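Local coordinates for protein sulfate transporter 4.1, chloroplastic (Arabidopsis thaliana, PDB 7LHV) that cotransports sulfate with protons across a membrane as an SLC26/SulP-family carrier, and may take part in regulating sulfate assimilation, at residues V155-S160 with F475-G480; I187-M192 with G342-E347; F203-V208 with F462-I467; A215-I220 with G444-D449. All coordinates share one frame; numbering follows the deposited sequence.

Interaction 1 of 4, residues V155-S160 with F475-G480; sequences VSLLVS and FGIEIG. With S1P ((2S,3R,4E)-2-amino-3-hydroxyoctadec-4-en-1-yl dihydrogen phosphate), chain C.
I477 carries its CG1 beside the backbone N (chi1 -79°) and stretches on to CD1, which brings that methyl against L157, whose CG lies anti to its own N (chi1 170°). L158 takes the other turn, CG beside N, and lowers CD2 onto the CG2 branch of the same isoleucine. One branched side chain thus serves two consecutive leucines. This is helix-helix packing in the membrane part of the SLC26 fold, between helix 153-166 and the beginning of helix 477-496; the pairing is consistent with a meeting of the core and gate domains of that family.

The measured evidence is two apolar approaches: L157 CD2 to I477 CD1 at 3.7 Å and L158 CD2 to I477 CG2 at 3.6 Å. In both pairs the side chains cross at a slant. The backbones stay well apart, 8.1 Å between L158 CA and I477 CA, and all three touching residues are buried. G476 sits at the N-cap of the second helix, one residue before I477. F212 of helix 206-229 also touches I477, while S216 and I220 of that helix touch L157.

On the next two residues of the second helix rests a bound sphingosine phosphate. E478, extended beyond CG, lays CB and CG against the lipid's C4, both at 3.9 Å, and its carboxylate carbon CD is likewise 3.9 Å from the amine N2. E478 OE1 comes to 3.2 Å from the ester oxygen O1, and I479 CG1 to 3.5 Å from the phosphate oxygen O24.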
loop_
_atom_site.group_PDB
_atom_site.type_symbol
_atom_site.label_atom_id
_atom_site.label_comp_id
_atom_site.label_asym_id
_atom_site.label_seq_id
_atom_site.Cartn_x
_atom_site.Cartn_y
_atom_site.Cartn_z
ATOM N N VAL A 155 24.118 0.884 4.772
ATOM C CA VAL A 155 23.791 2.037 5.603
ATOM C C VAL A 155 24.815 3.145 5.401
ATOM O O VAL A 155 24.468 4.330 5.385
ATOM C CB VAL A 155 23.676 1.618 7.078
ATOM C CG1 VAL A 155 23.713 2.826 7.984
ATOM C CG2 VAL A 155 22.396 0.839 7.297
ATOM N N SER A 156 26.088 2.781 5.233
ATOM C CA SER A 156 27.105 3.783 4.934
ATOM C C SER A 156 26.831 4.466 3.600
ATOM O O SER A 156 26.994 5.684 3.473
ATOM C CB SER A 156 28.492 3.144 4.933
ATOM O OG SER A 156 28.842 2.688 6.228
ATOM N N LEU A 157 26.409 3.697 2.594
ATOM C CA LEU A 157 26.064 4.290 1.307
ATOM C C LEU A 157 24.887 5.249 1.430
ATOM O O LEU A 157 24.898 6.334 0.842
ATOM C CB LEU A 157 25.750 3.194 0.293
ATOM C CG LEU A 157 25.153 3.669 -1.028
ATOM C CD1 LEU A 157 26.174 4.448 -1.833
ATOM C CD2 LEU A 157 24.637 2.485 -1.817
ATOM N N LEU A 158 23.858 4.863 2.186
ATOM C CA LEU A 158 22.700 5.739 2.358
ATOM C C LEU A 158 23.072 7.010 3.116
ATOM O O LEU A 158 22.605 8.106 2.779
ATOM C CB LEU A 158 21.581 4.994 3.082
ATOM C CG LEU A 158 21.046 3.759 2.364
ATOM C CD1 LEU A 158 20.015 3.053 3.221
ATOM C CD2 LEU A 158 20.463 4.139 1.023
ATOM N N VAL A 159 23.905 6.879 4.149
ATOM C CA VAL A 159 24.367 8.044 4.897
ATOM C C VAL A 159 25.150 8.977 3.987
ATOM O O VAL A 159 24.957 10.198 4.011
ATOM C CB VAL A 159 25.205 7.598 6.108
ATOM C CG1 VAL A 159 26.025 8.752 6.641
ATOM C CG2 VAL A 159 24.306 7.038 7.191
ATOM N N SER A 160 26.042 8.418 3.166
ATOM C CA SER A 160 26.789 9.238 2.221
ATOM C C SER A 160 25.855 9.929 1.240
ATOM O O SER A 160 26.048 11.105 0.913
ATOM C CB SER A 160 27.804 8.378 1.471
ATOM O OG SER A 160 28.379 9.100 0.399
ATOM N N PHE A 475 18.981 5.299 -12.150
ATOM C CA PHE A 475 18.407 6.422 -11.435
ATOM C C PHE A 475 18.914 6.401 -9.996
ATOM O O PHE A 475 19.786 5.609 -9.632
ATOM C CB PHE A 475 16.882 6.372 -11.532
ATOM C CG PHE A 475 16.371 6.345 -12.944
ATOM C CD1 PHE A 475 16.166 7.520 -13.641
ATOM C CD2 PHE A 475 16.113 5.143 -13.577
ATOM C CE1 PHE A 475 15.706 7.495 -14.941
ATOM C CE2 PHE A 475 15.653 5.114 -14.877
ATOM C CZ PHE A 475 15.450 6.291 -15.559
ATOM N N GLY A 476 18.372 7.275 -9.161
ATOM C CA GLY A 476 18.862 7.399 -7.806
ATOM C C GLY A 476 18.512 6.203 -6.941
ATOM O O GLY A 476 17.738 5.318 -7.308
ATOM N N ILE A 477 19.129 6.174 -5.760
ATOM C CA ILE A 477 18.762 5.184 -4.753
ATOM C C ILE A 477 17.322 5.395 -4.308
ATOM O O ILE A 477 16.556 4.439 -4.154
ATOM C CB ILE A 477 19.734 5.251 -3.560
ATOM C CG1 ILE A 477 21.042 4.534 -3.889
ATOM C CG2 ILE A 477 19.102 4.648 -2.319
ATOM C CD1 ILE A 477 22.182 4.935 -2.988
ATOM N N GLU A 478 16.936 6.654 -4.087
ATOM C CA GLU A 478 15.586 6.952 -3.622
ATOM C C GLU A 478 14.539 6.566 -4.657
ATOM O O GLU A 478 13.480 6.032 -4.310
ATOM C CB GLU A 478 15.480 8.432 -3.265
ATOM C CG GLU A 478 16.441 8.850 -2.167
ATOM C CD GLU A 478 16.649 10.346 -2.111
ATOM O OE1 GLU A 478 16.171 11.047 -3.027
ATOM O OE2 GLU A 478 17.288 10.821 -1.151
ATOM N N ILE A 479 14.815 6.829 -5.936
ATOM C CA ILE A 479 13.879 6.437 -6.988
ATOM C C ILE A 479 13.734 4.923 -7.036
ATOM O O ILE A 479 12.624 4.398 -7.176
ATOM C CB ILE A 479 14.323 7.011 -8.345
ATOM C CG1 ILE A 479 14.160 8.531 -8.354
ATOM C CG2 ILE A 479 13.526 6.388 -9.473
ATOM C CD1 ILE A 479 14.846 9.208 -9.513
ATOM N N GLY A 480 14.848 4.196 -6.925
ATOM C CA GLY A 480 14.773 2.744 -6.917
ATOM C C GLY A 480 14.001 2.203 -5.729
ATOM O O GLY A 480 13.219 1.261 -5.861
HETATM C C1 S1P C . 12.277 10.846 -3.559
HETATM O O1 S1P C . 13.221 11.835 -4.000
HETATM C C2 S1P C . 12.057 11.065 -2.079
HETATM N N2 S1P C . 13.124 11.864 -1.463
HETATM C C3 S1P C . 11.813 9.748 -1.328
HETATM O O3 S1P C . 10.647 9.986 -0.550
HETATM C C4 S1P C . 12.958 9.339 -0.452
HETATM C C5 S1P C . 13.019 8.239 0.280
HETATM C C6 S1P C . 12.043 7.121 0.453
HETATM C C7 S1P C . 11.828 6.677 1.902
HETATM C C8 S1P C . 11.087 5.357 2.030
HETATM C C9 S1P C . 10.951 4.829 3.444
HETATM C C10 S1P C . 10.330 3.446 3.532
HETATM C C11 S1P C . 11.283 2.335 3.918
HETATM C C12 S1P C . 11.173 1.110 3.046
HETATM C C13 S1P C . 12.347 0.173 3.110
HETATM C C14 S1P C . 13.185 0.175 1.857
HETATM C C15 S1P C . 13.525 -1.189 1.301
HETATM C C16 S1P C . 14.328 -1.167 0.017
HETATM C C17 S1P C . 13.670 -1.766 -1.204
HETATM P P22 S1P C . 13.325 12.004 -5.563
HETATM O O23 S1P C . 14.811 12.066 -5.927
HETATM O O24 S1P C . 12.703 10.753 -6.133
HETATM O O25 S1P C . 12.581 13.211 -5.964
#

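Interaction 2 of 4, residues I187-M192 with G342-E347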
loop_
_atom_site.group_PDB
_atom_site.type_symbol
_atom_site.label_atom_id
_atom_site.label_comp_id
_atom_site.label_asym_id
_atom_site.label_seq_id
_atom_site.Cartn_x
_atom_site.Cartn_y
_atom_site.Cartn_z
ATOM N N ILE A 187 15.654 6.788 17.297
ATOM C CA ILE A 187 14.329 7.157 17.791
ATOM C C ILE A 187 13.242 6.462 16.981
ATOM O O ILE A 187 12.277 5.926 17.542
ATOM C CB ILE A 187 14.161 8.687 17.785
ATOM C CG1 ILE A 187 14.790 9.291 19.039
ATOM C CG2 ILE A 187 12.697 9.068 17.697
ATOM C CD1 ILE A 187 14.911 10.790 18.995
ATOM N N LEU A 188 13.378 6.451 15.652
ATOM C CA LEU A 188 12.380 5.781 14.821
ATOM C C LEU A 188 12.336 4.287 15.105
ATOM O O LEU A 188 11.254 3.692 15.151
ATOM C CB LEU A 188 12.661 6.037 13.343
ATOM C CG LEU A 188 12.197 7.384 12.792
ATOM C CD1 LEU A 188 12.596 7.530 11.337
ATOM C CD2 LEU A 188 10.700 7.536 12.952
ATOM N N GLU A 189 13.499 3.658 15.292
ATOM C CA GLU A 189 13.533 2.232 15.596
ATOM C C GLU A 189 12.891 1.937 16.944
ATOM O O GLU A 189 12.147 0.961 17.083
ATOM C CB GLU A 189 14.971 1.726 15.571
ATOM C CG GLU A 189 15.611 1.745 14.202
ATOM C CD GLU A 189 16.985 1.121 14.207
ATOM O OE1 GLU A 189 17.503 0.797 13.122
ATOM O OE2 GLU A 189 17.548 0.958 15.307
ATOM N N CYS A 190 13.168 2.764 17.954
ATOM C CA CYS A 190 12.544 2.562 19.257
ATOM C C CYS A 190 11.034 2.733 19.176
ATOM O O CYS A 190 10.282 1.986 19.815
ATOM C CB CYS A 190 13.141 3.523 20.282
ATOM S SG CYS A 190 14.643 2.919 21.073
ATOM N N ILE A 191 10.568 3.712 18.398
ATOM C CA ILE A 191 9.129 3.916 18.239
ATOM C C ILE A 191 8.493 2.718 17.545
ATOM O O ILE A 191 7.448 2.214 17.971
ATOM C CB ILE A 191 8.857 5.225 17.478
ATOM C CG1 ILE A 191 8.963 6.422 18.423
ATOM C CG2 ILE A 191 7.496 5.190 16.811
ATOM C CD1 ILE A 191 8.959 7.753 17.717
ATOM N N MET A 192 9.119 2.234 16.470
ATOM C CA MET A 192 8.558 1.112 15.726
ATOM C C MET A 192 8.687 -0.206 16.477
ATOM O O MET A 192 7.986 -1.165 16.141
ATOM C CB MET A 192 9.229 0.999 14.358
ATOM C CG MET A 192 8.972 2.186 13.449
ATOM S SD MET A 192 7.441 2.060 12.510
ATOM C CE MET A 192 7.847 0.743 11.370
ATOM N N GLY A 342 14.011 1.215 7.758
ATOM C CA GLY A 342 13.420 0.120 7.012
ATOM C C GLY A 342 14.410 -1.000 6.777
ATOM O O GLY A 342 14.081 -2.177 6.941
ATOM N N VAL A 343 15.653 -0.643 6.445
ATOM C CA VAL A 343 16.698 -1.648 6.280
ATOM C C VAL A 343 16.822 -2.483 7.545
ATOM O O VAL A 343 16.820 -3.721 7.498
ATOM C CB VAL A 343 18.031 -0.976 5.912
ATOM C CG1 VAL A 343 19.178 -1.952 6.072
ATOM C CG2 VAL A 343 17.977 -0.439 4.494
ATOM N N ALA A 344 16.874 -1.821 8.703
ATOM C CA ALA A 344 16.987 -2.551 9.957
ATOM C C ALA A 344 15.796 -3.467 10.177
ATOM O O ALA A 344 15.942 -4.540 10.772
ATOM C CB ALA A 344 17.127 -1.578 11.123
ATOM N N ILE A 345 14.612 -3.067 9.713
ATOM C CA ILE A 345 13.449 -3.936 9.843
ATOM C C ILE A 345 13.570 -5.128 8.906
ATOM O O ILE A 345 13.175 -6.249 9.248
ATOM C CB ILE A 345 12.156 -3.140 9.597
ATOM C CG1 ILE A 345 11.969 -2.089 10.688
ATOM C CG2 ILE A 345 10.956 -4.062 9.553
ATOM C CD1 ILE A 345 10.854 -1.122 10.409
ATOM N N LEU A 346 14.133 -4.915 7.719
ATOM C CA LEU A 346 14.106 -5.949 6.693
ATOM C C LEU A 346 15.332 -6.848 6.729
ATOM O O LEU A 346 15.215 -8.057 6.501
ATOM C CB LEU A 346 13.974 -5.305 5.311
ATOM C CG LEU A 346 12.625 -4.652 5.016
ATOM C CD1 LEU A 346 12.664 -3.936 3.682
ATOM C CD2 LEU A 346 11.512 -5.681 5.040
ATOM N N GLU A 347 16.509 -6.292 7.012
ATOM C CA GLU A 347 17.753 -7.052 6.957
ATOM C C GLU A 347 18.241 -7.481 8.336
ATOM O O GLU A 347 18.426 -8.675 8.582
ATOM C CB GLU A 347 18.829 -6.234 6.236
ATOM C CG GLU A 347 18.539 -6.014 4.766
ATOM C CD GLU A 347 19.606 -5.187 4.081
ATOM O OE1 GLU A 347 20.508 -4.683 4.781
ATOM O OE2 GLU A 347 19.543 -5.046 2.844
#
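A344 and I345 meet E189 and M192 one to one, two neighbours on helix 330-358 answering two residues three apart on helix 173-194. The second segment starts at G342, which touches a bound sphingosine phosphate. A344 follows two places on: its CB points toward the other helix, and OE1 is the nearest atom of E189 to A344 CB, at 3.1 Å in a map of modest resolution. E189 gets there by extension, CG beside N (chi1 -67°) and the chain straight beyond it. Its other oxygen, OE2, is hydrogen-bonded to N376, so the carboxylate is held from a third helix.

I345 is next, and its CD1 lies 3.7 Å from M192 CE. M192 is bent twice, at chi2 (-86°) and chi3 (-70°), which swings the methyl across the gap to meet the isoleucine at about a right angle. From A344 to E347 the helix widens into a pi-type turn. L346 touches the same lipid as G342 and packs on I209, and E347 also packs on I209.

Both helices are predicted to span the membrane, in the sulfate permease membrane region. Helix 365-381 lies along the pair, with L372 on E189 and L369 on I345, while helix 206-229 borders the far end of the second segment.

Interaction 3 of 4, residues F203-V208 with F462-I467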
loop_
_atom_site.group_PDB
_atom_site.type_symbol
_atom_site.label_atom_id
_atom_site.label_comp_id
_atom_site.label_asym_id
_atom_site.label_seq_id
_atom_site.Cartn_x
_atom_site.Cartn_y
_atom_site.Cartn_z
ATOM N N PHE A 203 6.113 -6.514 4.100
ATOM C CA PHE A 203 5.412 -6.931 2.895
ATOM C C PHE A 203 6.272 -6.809 1.645
ATOM O O PHE A 203 5.872 -7.307 0.589
ATOM C CB PHE A 203 4.125 -6.119 2.716
ATOM C CG PHE A 203 4.353 -4.713 2.238
ATOM C CD1 PHE A 203 4.570 -3.689 3.139
ATOM C CD2 PHE A 203 4.349 -4.414 0.887
ATOM C CE1 PHE A 203 4.782 -2.400 2.705
ATOM C CE2 PHE A 203 4.564 -3.129 0.451
ATOM C CZ PHE A 203 4.779 -2.120 1.361
ATOM N N ILE A 204 7.428 -6.153 1.737
ATOM C CA ILE A 204 8.277 -5.955 0.568
ATOM C C ILE A 204 8.922 -7.278 0.182
ATOM O O ILE A 204 9.502 -7.973 1.025
ATOM C CB ILE A 204 9.329 -4.875 0.848
ATOM C CG1 ILE A 204 8.644 -3.570 1.248
ATOM C CG2 ILE A 204 10.202 -4.658 -0.368
ATOM C CD1 ILE A 204 9.584 -2.524 1.776
ATOM N N SER A 205 8.820 -7.632 -1.095
ATOM C CA SER A 205 9.317 -8.916 -1.561
ATOM C C SER A 205 10.832 -8.981 -1.446
ATOM O O SER A 205 11.527 -7.965 -1.503
ATOM C CB SER A 205 8.891 -9.161 -3.006
ATOM O OG SER A 205 9.521 -8.251 -3.883
ATOM N N HIS A 206 11.345 -10.199 -1.267
ATOM C CA HIS A 206 12.787 -10.373 -1.153
ATOM C C HIS A 206 13.492 -10.105 -2.474
ATOM O O HIS A 206 14.671 -9.736 -2.477
ATOM C CB HIS A 206 13.114 -11.780 -0.656
ATOM C CG HIS A 206 14.580 -12.043 -0.521
ATOM N ND1 HIS A 206 15.380 -11.355 0.366
ATOM C CD2 HIS A 206 15.393 -12.913 -1.164
ATOM C CE1 HIS A 206 16.622 -11.793 0.266
ATOM N NE2 HIS A 206 16.657 -12.739 -0.655
ATOM N N SER A 207 12.802 -10.286 -3.601
ATOM C CA SER A 207 13.407 -9.984 -4.893
ATOM C C SER A 207 13.717 -8.499 -5.021
ATOM O O SER A 207 14.771 -8.120 -5.542
ATOM C CB SER A 207 12.484 -10.434 -6.021
ATOM O OG SER A 207 12.081 -11.777 -5.833
ATOM N N VAL A 208 12.804 -7.647 -4.556
ATOM C CA VAL A 208 13.027 -6.207 -4.612
ATOM C C VAL A 208 14.237 -5.822 -3.772
ATOM O O VAL A 208 15.099 -5.049 -4.211
ATOM C CB VAL A 208 11.757 -5.466 -4.159
ATOM C CG1 VAL A 208 12.088 -4.063 -3.712
ATOM C CG2 VAL A 208 10.738 -5.439 -5.280
ATOM N N PHE A 462 11.492 -12.442 -10.955
ATOM C CA PHE A 462 12.657 -12.054 -11.743
ATOM C C PHE A 462 12.458 -10.689 -12.382
ATOM O O PHE A 462 13.391 -9.881 -12.442
ATOM C CB PHE A 462 12.950 -13.103 -12.813
ATOM C CG PHE A 462 14.080 -12.728 -13.729
ATOM C CD1 PHE A 462 15.390 -12.957 -13.356
ATOM C CD2 PHE A 462 13.833 -12.145 -14.958
ATOM C CE1 PHE A 462 16.431 -12.613 -14.190
ATOM C CE2 PHE A 462 14.872 -11.797 -15.794
ATOM C CZ PHE A 462 16.171 -12.034 -15.409
ATOM N N SER A 463 11.251 -10.419 -12.887
ATOM C CA SER A 463 10.970 -9.110 -13.464
ATOM C C SER A 463 11.079 -8.014 -12.414
ATOM O O SER A 463 11.631 -6.941 -12.682
ATOM C CB SER A 463 9.585 -9.106 -14.105
ATOM O OG SER A 463 9.538 -9.995 -15.206
ATOM N N LEU A 464 10.555 -8.264 -11.213
ATOM C CA LEU A 464 10.689 -7.290 -10.133
ATOM C C LEU A 464 12.156 -7.045 -9.797
ATOM O O LEU A 464 12.586 -5.896 -9.631
ATOM C CB LEU A 464 9.933 -7.769 -8.894
ATOM C CG LEU A 464 8.422 -7.558 -8.876
ATOM C CD1 LEU A 464 7.833 -8.102 -7.589
ATOM C CD2 LEU A 464 8.098 -6.089 -9.038
ATOM N N TRP A 465 12.940 -8.119 -9.698
ATOM C CA TRP A 465 14.358 -7.996 -9.383
ATOM C C TRP A 465 15.075 -7.171 -10.440
ATOM O O TRP A 465 15.827 -6.245 -10.120
ATOM C CB TRP A 465 14.981 -9.389 -9.277
ATOM C CG TRP A 465 16.407 -9.420 -8.818
ATOM C CD1 TRP A 465 16.848 -9.612 -7.545
ATOM C CD2 TRP A 465 17.578 -9.259 -9.626
ATOM N NE1 TRP A 465 18.217 -9.581 -7.505
ATOM C CE2 TRP A 465 18.691 -9.363 -8.771
ATOM C CE3 TRP A 465 17.795 -9.034 -10.987
ATOM C CZ2 TRP A 465 19.998 -9.251 -9.232
ATOM C CZ3 TRP A 465 19.093 -8.923 -11.441
ATOM C CH2 TRP A 465 20.177 -9.032 -10.566
ATOM N N THR A 466 14.835 -7.486 -11.715
ATOM C CA THR A 466 15.514 -6.787 -12.799
ATOM C C THR A 466 15.114 -5.319 -12.852
ATOM O O THR A 466 15.970 -4.443 -13.028
ATOM C CB THR A 466 15.210 -7.467 -14.131
ATOM O OG1 THR A 466 15.568 -8.850 -14.050
ATOM C CG2 THR A 466 16.000 -6.815 -15.247
ATOM N N ILE A 467 13.820 -5.027 -12.699
ATOM C CA ILE A 467 13.365 -3.641 -12.751
ATOM C C ILE A 467 13.973 -2.839 -11.612
ATOM O O ILE A 467 14.496 -1.737 -11.815
ATOM C CB ILE A 467 11.828 -3.582 -12.728
ATOM C CG1 ILE A 467 11.259 -3.894 -14.112
ATOM C CG2 ILE A 467 11.348 -2.222 -12.257
ATOM C CD1 ILE A 467 9.771 -4.135 -14.114
#
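The backbones come close, 5.0 Å between S207 CA and W465 CA, where the first turn of helix 206-229 is laid against helix 459-474. S207 is small enough to allow this: its CB is 4.2 Å from W465 CB, and its carbonyl O stands 3.2 Å from W465 CD1, approaching the indole obliquely. The ring is placed by a first torsion of -174°, with CG anti to the backbone N, and its NE1 is hydrogen-bonded to S210, one turn further along the first helix.

L464 faces the helix start from the other flank. Its CB meets V208 CG2 at 4.4 Å, and its CD1 lies 4.1 Å from S205 OG. That serine is the N-cap: OG sits between the backbone N and the carbonyl carbon (chi1 67°), from where it accepts a weak bond from V208 N, 3.4 Å long at 157°. In the second helix F462 O takes both T466 N and T466 OG1 (2.9 Å), one from each face of its plane.

Both helices are consistent with the gate domain of the SLC26 fold. The dimer partner is near: F539 of the second subunit, in its STAS domain, packs on S205, and I493 of that subunit on F203. V208 also touches a bound sphingosine phosphate.

Between these two segments the contact rests on close van der Waals packing around a small serine; S205 OG takes a weak capping bond at the start of its helix, T466 OG1 bonds back to F462 O, and the tryptophan N-H supplies a polar tie to the first helix at S210.

Interaction 4 of 4, residues A215-I220 with G444-D449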
loop_
_atom_site.group_PDB
_atom_site.type_symbol
_atom_site.label_atom_id
_atom_site.label_comp_id
_atom_site.label_asym_id
_atom_site.label_seq_id
_atom_site.Cartn_x
_atom_site.Cartn_y
_atom_site.Cartn_z
ATOM N N ALA A 215 22.249 -3.536 -6.926
ATOM C CA ALA A 215 22.537 -2.253 -7.557
ATOM C C ALA A 215 23.356 -1.360 -6.634
ATOM O O ALA A 215 24.279 -0.670 -7.083
ATOM C CB ALA A 215 21.238 -1.565 -7.963
ATOM N N SER A 216 23.034 -1.363 -5.339
ATOM C CA SER A 216 23.811 -0.584 -4.383
ATOM C C SER A 216 25.249 -1.073 -4.312
ATOM O O SER A 216 26.175 -0.271 -4.178
ATOM C CB SER A 216 23.157 -0.641 -3.004
ATOM O OG SER A 216 21.936 0.073 -2.994
ATOM N N ALA A 217 25.459 -2.389 -4.384
ATOM C CA ALA A 217 26.815 -2.924 -4.359
ATOM C C ALA A 217 27.608 -2.476 -5.579
ATOM O O ALA A 217 28.784 -2.103 -5.465
ATOM C CB ALA A 217 26.777 -4.446 -4.277
ATOM N N ILE A 218 26.983 -2.508 -6.757
ATOM C CA ILE A 218 27.674 -2.041 -7.959
ATOM C C ILE A 218 28.001 -0.555 -7.846
ATOM O O ILE A 218 29.097 -0.115 -8.215
ATOM C CB ILE A 218 26.843 -2.350 -9.217
ATOM C CG1 ILE A 218 26.801 -3.856 -9.464
ATOM C CG2 ILE A 218 27.424 -1.648 -10.426
ATOM C CD1 ILE A 218 25.862 -4.260 -10.567
ATOM N N VAL A 219 27.060 0.237 -7.331
ATOM C CA VAL A 219 27.300 1.669 -7.158
ATOM C C VAL A 219 28.442 1.907 -6.179
ATOM O O VAL A 219 29.290 2.780 -6.394
ATOM C CB VAL A 219 26.006 2.374 -6.708
ATOM C CG1 VAL A 219 26.313 3.759 -6.168
ATOM C CG2 VAL A 219 25.031 2.464 -7.864
ATOM N N ILE A 220 28.483 1.140 -5.089
ATOM C CA ILE A 220 29.545 1.290 -4.098
ATOM C C ILE A 220 30.901 0.971 -4.711
ATOM O O ILE A 220 31.881 1.699 -4.507
ATOM C CB ILE A 220 29.256 0.402 -2.874
ATOM C CG1 ILE A 220 28.101 0.970 -2.054
ATOM C CG2 ILE A 220 30.488 0.274 -2.013
ATOM C CD1 ILE A 220 27.500 -0.024 -1.094
ATOM N N GLY A 444 30.571 -9.583 -2.670
ATOM C CA GLY A 444 29.639 -10.627 -2.298
ATOM C C GLY A 444 28.193 -10.197 -2.217
ATOM O O GLY A 444 27.315 -11.053 -2.076
ATOM N N LEU A 445 27.924 -8.895 -2.297
ATOM C CA LEU A 445 26.561 -8.387 -2.265
ATOM C C LEU A 445 25.896 -8.364 -3.635
ATOM O O LEU A 445 24.675 -8.195 -3.705
ATOM C CB LEU A 445 26.533 -6.978 -1.669
ATOM C CG LEU A 445 27.045 -6.813 -0.239
ATOM C CD1 LEU A 445 26.859 -5.381 0.226
ATOM C CD2 LEU A 445 26.344 -7.779 0.696
ATOM N N VAL A 446 26.654 -8.535 -4.717
ATOM C CA VAL A 446 26.076 -8.601 -6.056
ATOM C C VAL A 446 25.506 -10.009 -6.207
ATOM O O VAL A 446 26.212 -10.946 -6.581
ATOM C CB VAL A 446 27.099 -8.285 -7.146
ATOM C CG1 VAL A 446 26.435 -8.293 -8.508
ATOM C CG2 VAL A 446 27.748 -6.940 -6.882
ATOM N N ASP A 447 24.220 -10.153 -5.911
ATOM C CA ASP A 447 23.621 -11.463 -5.684
ATOM C C ASP A 447 22.864 -11.918 -6.932
ATOM O O ASP A 447 21.636 -11.946 -6.988
ATOM C CB ASP A 447 22.732 -11.412 -4.448
ATOM C CG ASP A 447 22.242 -12.770 -4.023
ATOM O OD1 ASP A 447 23.051 -13.556 -3.488
ATOM O OD2 ASP A 447 21.044 -13.038 -4.187
ATOM N N TYR A 448 23.643 -12.280 -7.953
ATOM C CA TYR A 448 23.089 -12.775 -9.207
ATOM C C TYR A 448 22.576 -14.205 -9.104
ATOM O O TYR A 448 21.806 -14.639 -9.970
ATOM C CB TYR A 448 24.139 -12.696 -10.317
ATOM C CG TYR A 448 25.398 -13.478 -10.022
ATOM C CD1 TYR A 448 26.412 -12.932 -9.247
ATOM C CD2 TYR A 448 25.572 -14.762 -10.514
ATOM C CE1 TYR A 448 27.560 -13.643 -8.971
ATOM C CE2 TYR A 448 26.718 -15.482 -10.245
ATOM C CZ TYR A 448 27.709 -14.916 -9.472
ATOM O OH TYR A 448 28.853 -15.628 -9.201
ATOM N N ASP A 449 22.992 -14.950 -8.077
ATOM C CA ASP A 449 22.481 -16.303 -7.895
ATOM C C ASP A 449 20.977 -16.292 -7.664
ATOM O O ASP A 449 20.252 -17.138 -8.199
ATOM C CB ASP A 449 23.197 -16.985 -6.731
ATOM C CG ASP A 449 24.376 -17.818 -7.185
ATOM O OD1 ASP A 449 24.550 -17.987 -8.409
ATOM O OD2 ASP A 449 25.127 -18.309 -6.316
#
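A217 is a single-methyl bump on helix 206-229, and it fits the hollow between L445 and V446. Its CB lies 3.6 Å from L445 CB and 3.7 Å from V446 CG2, so the methyl is caught between the root of one side chain and a branch of the next. The fit also works in reverse. V446 CG2, beside its own backbone N, is the bump that sits in the shallow notch between A217 and I218, with I218 CG1 at 4.1 Å; there the two branched side chains cross at about a right angle. The small alanine lets the backbones draw near, 5.9 Å from A217 CA to L445 CA.

The partner is irregular: residues 444-447 join helix 431-443 to helix 448-457, a break in the predicted membrane span. This is the SLC26 membrane domain, and the region is consistent with the gate part of that fold. A sulfate ion lies about 4 Å from the L445 side chain (nearest atoms); whether it marks a transport position is not settled here.

Around the edges, I220 fits against V438 and V442 of helix 431-443, and L473 of helix 459-474 lies on I218. S214 OG is hydrogen-bonded to D447 N, tying the break to the helix one residue before A215. S216 turns its OG back to F212 O in its own helix.

Overall arrangement
By first segment the order along the chain is 1, 2, 3, 4, yet the partners return differently: interaction 2 closes first, at 342-347, then 4, 3 and finally 1. Interactions 3 and 4 share helix 206-229, with centres 14 Å apart, and touch where W465 meets D447. Interaction 1 lies 13 Å from interaction 4 by centres, touching it through L157, and 17 Å from interaction 2, where L158 CD1 meets V343 CG2. Interactions 2 and 4 do not touch, with centres 23 Å and nearest atoms about 8 Å apart. Helix 206-229 carries one segment of interactions 3 and 4, and its residues also touch those of 1 and 2; bound sphingosine phosphate meets residues of interactions 1, 2 and 3.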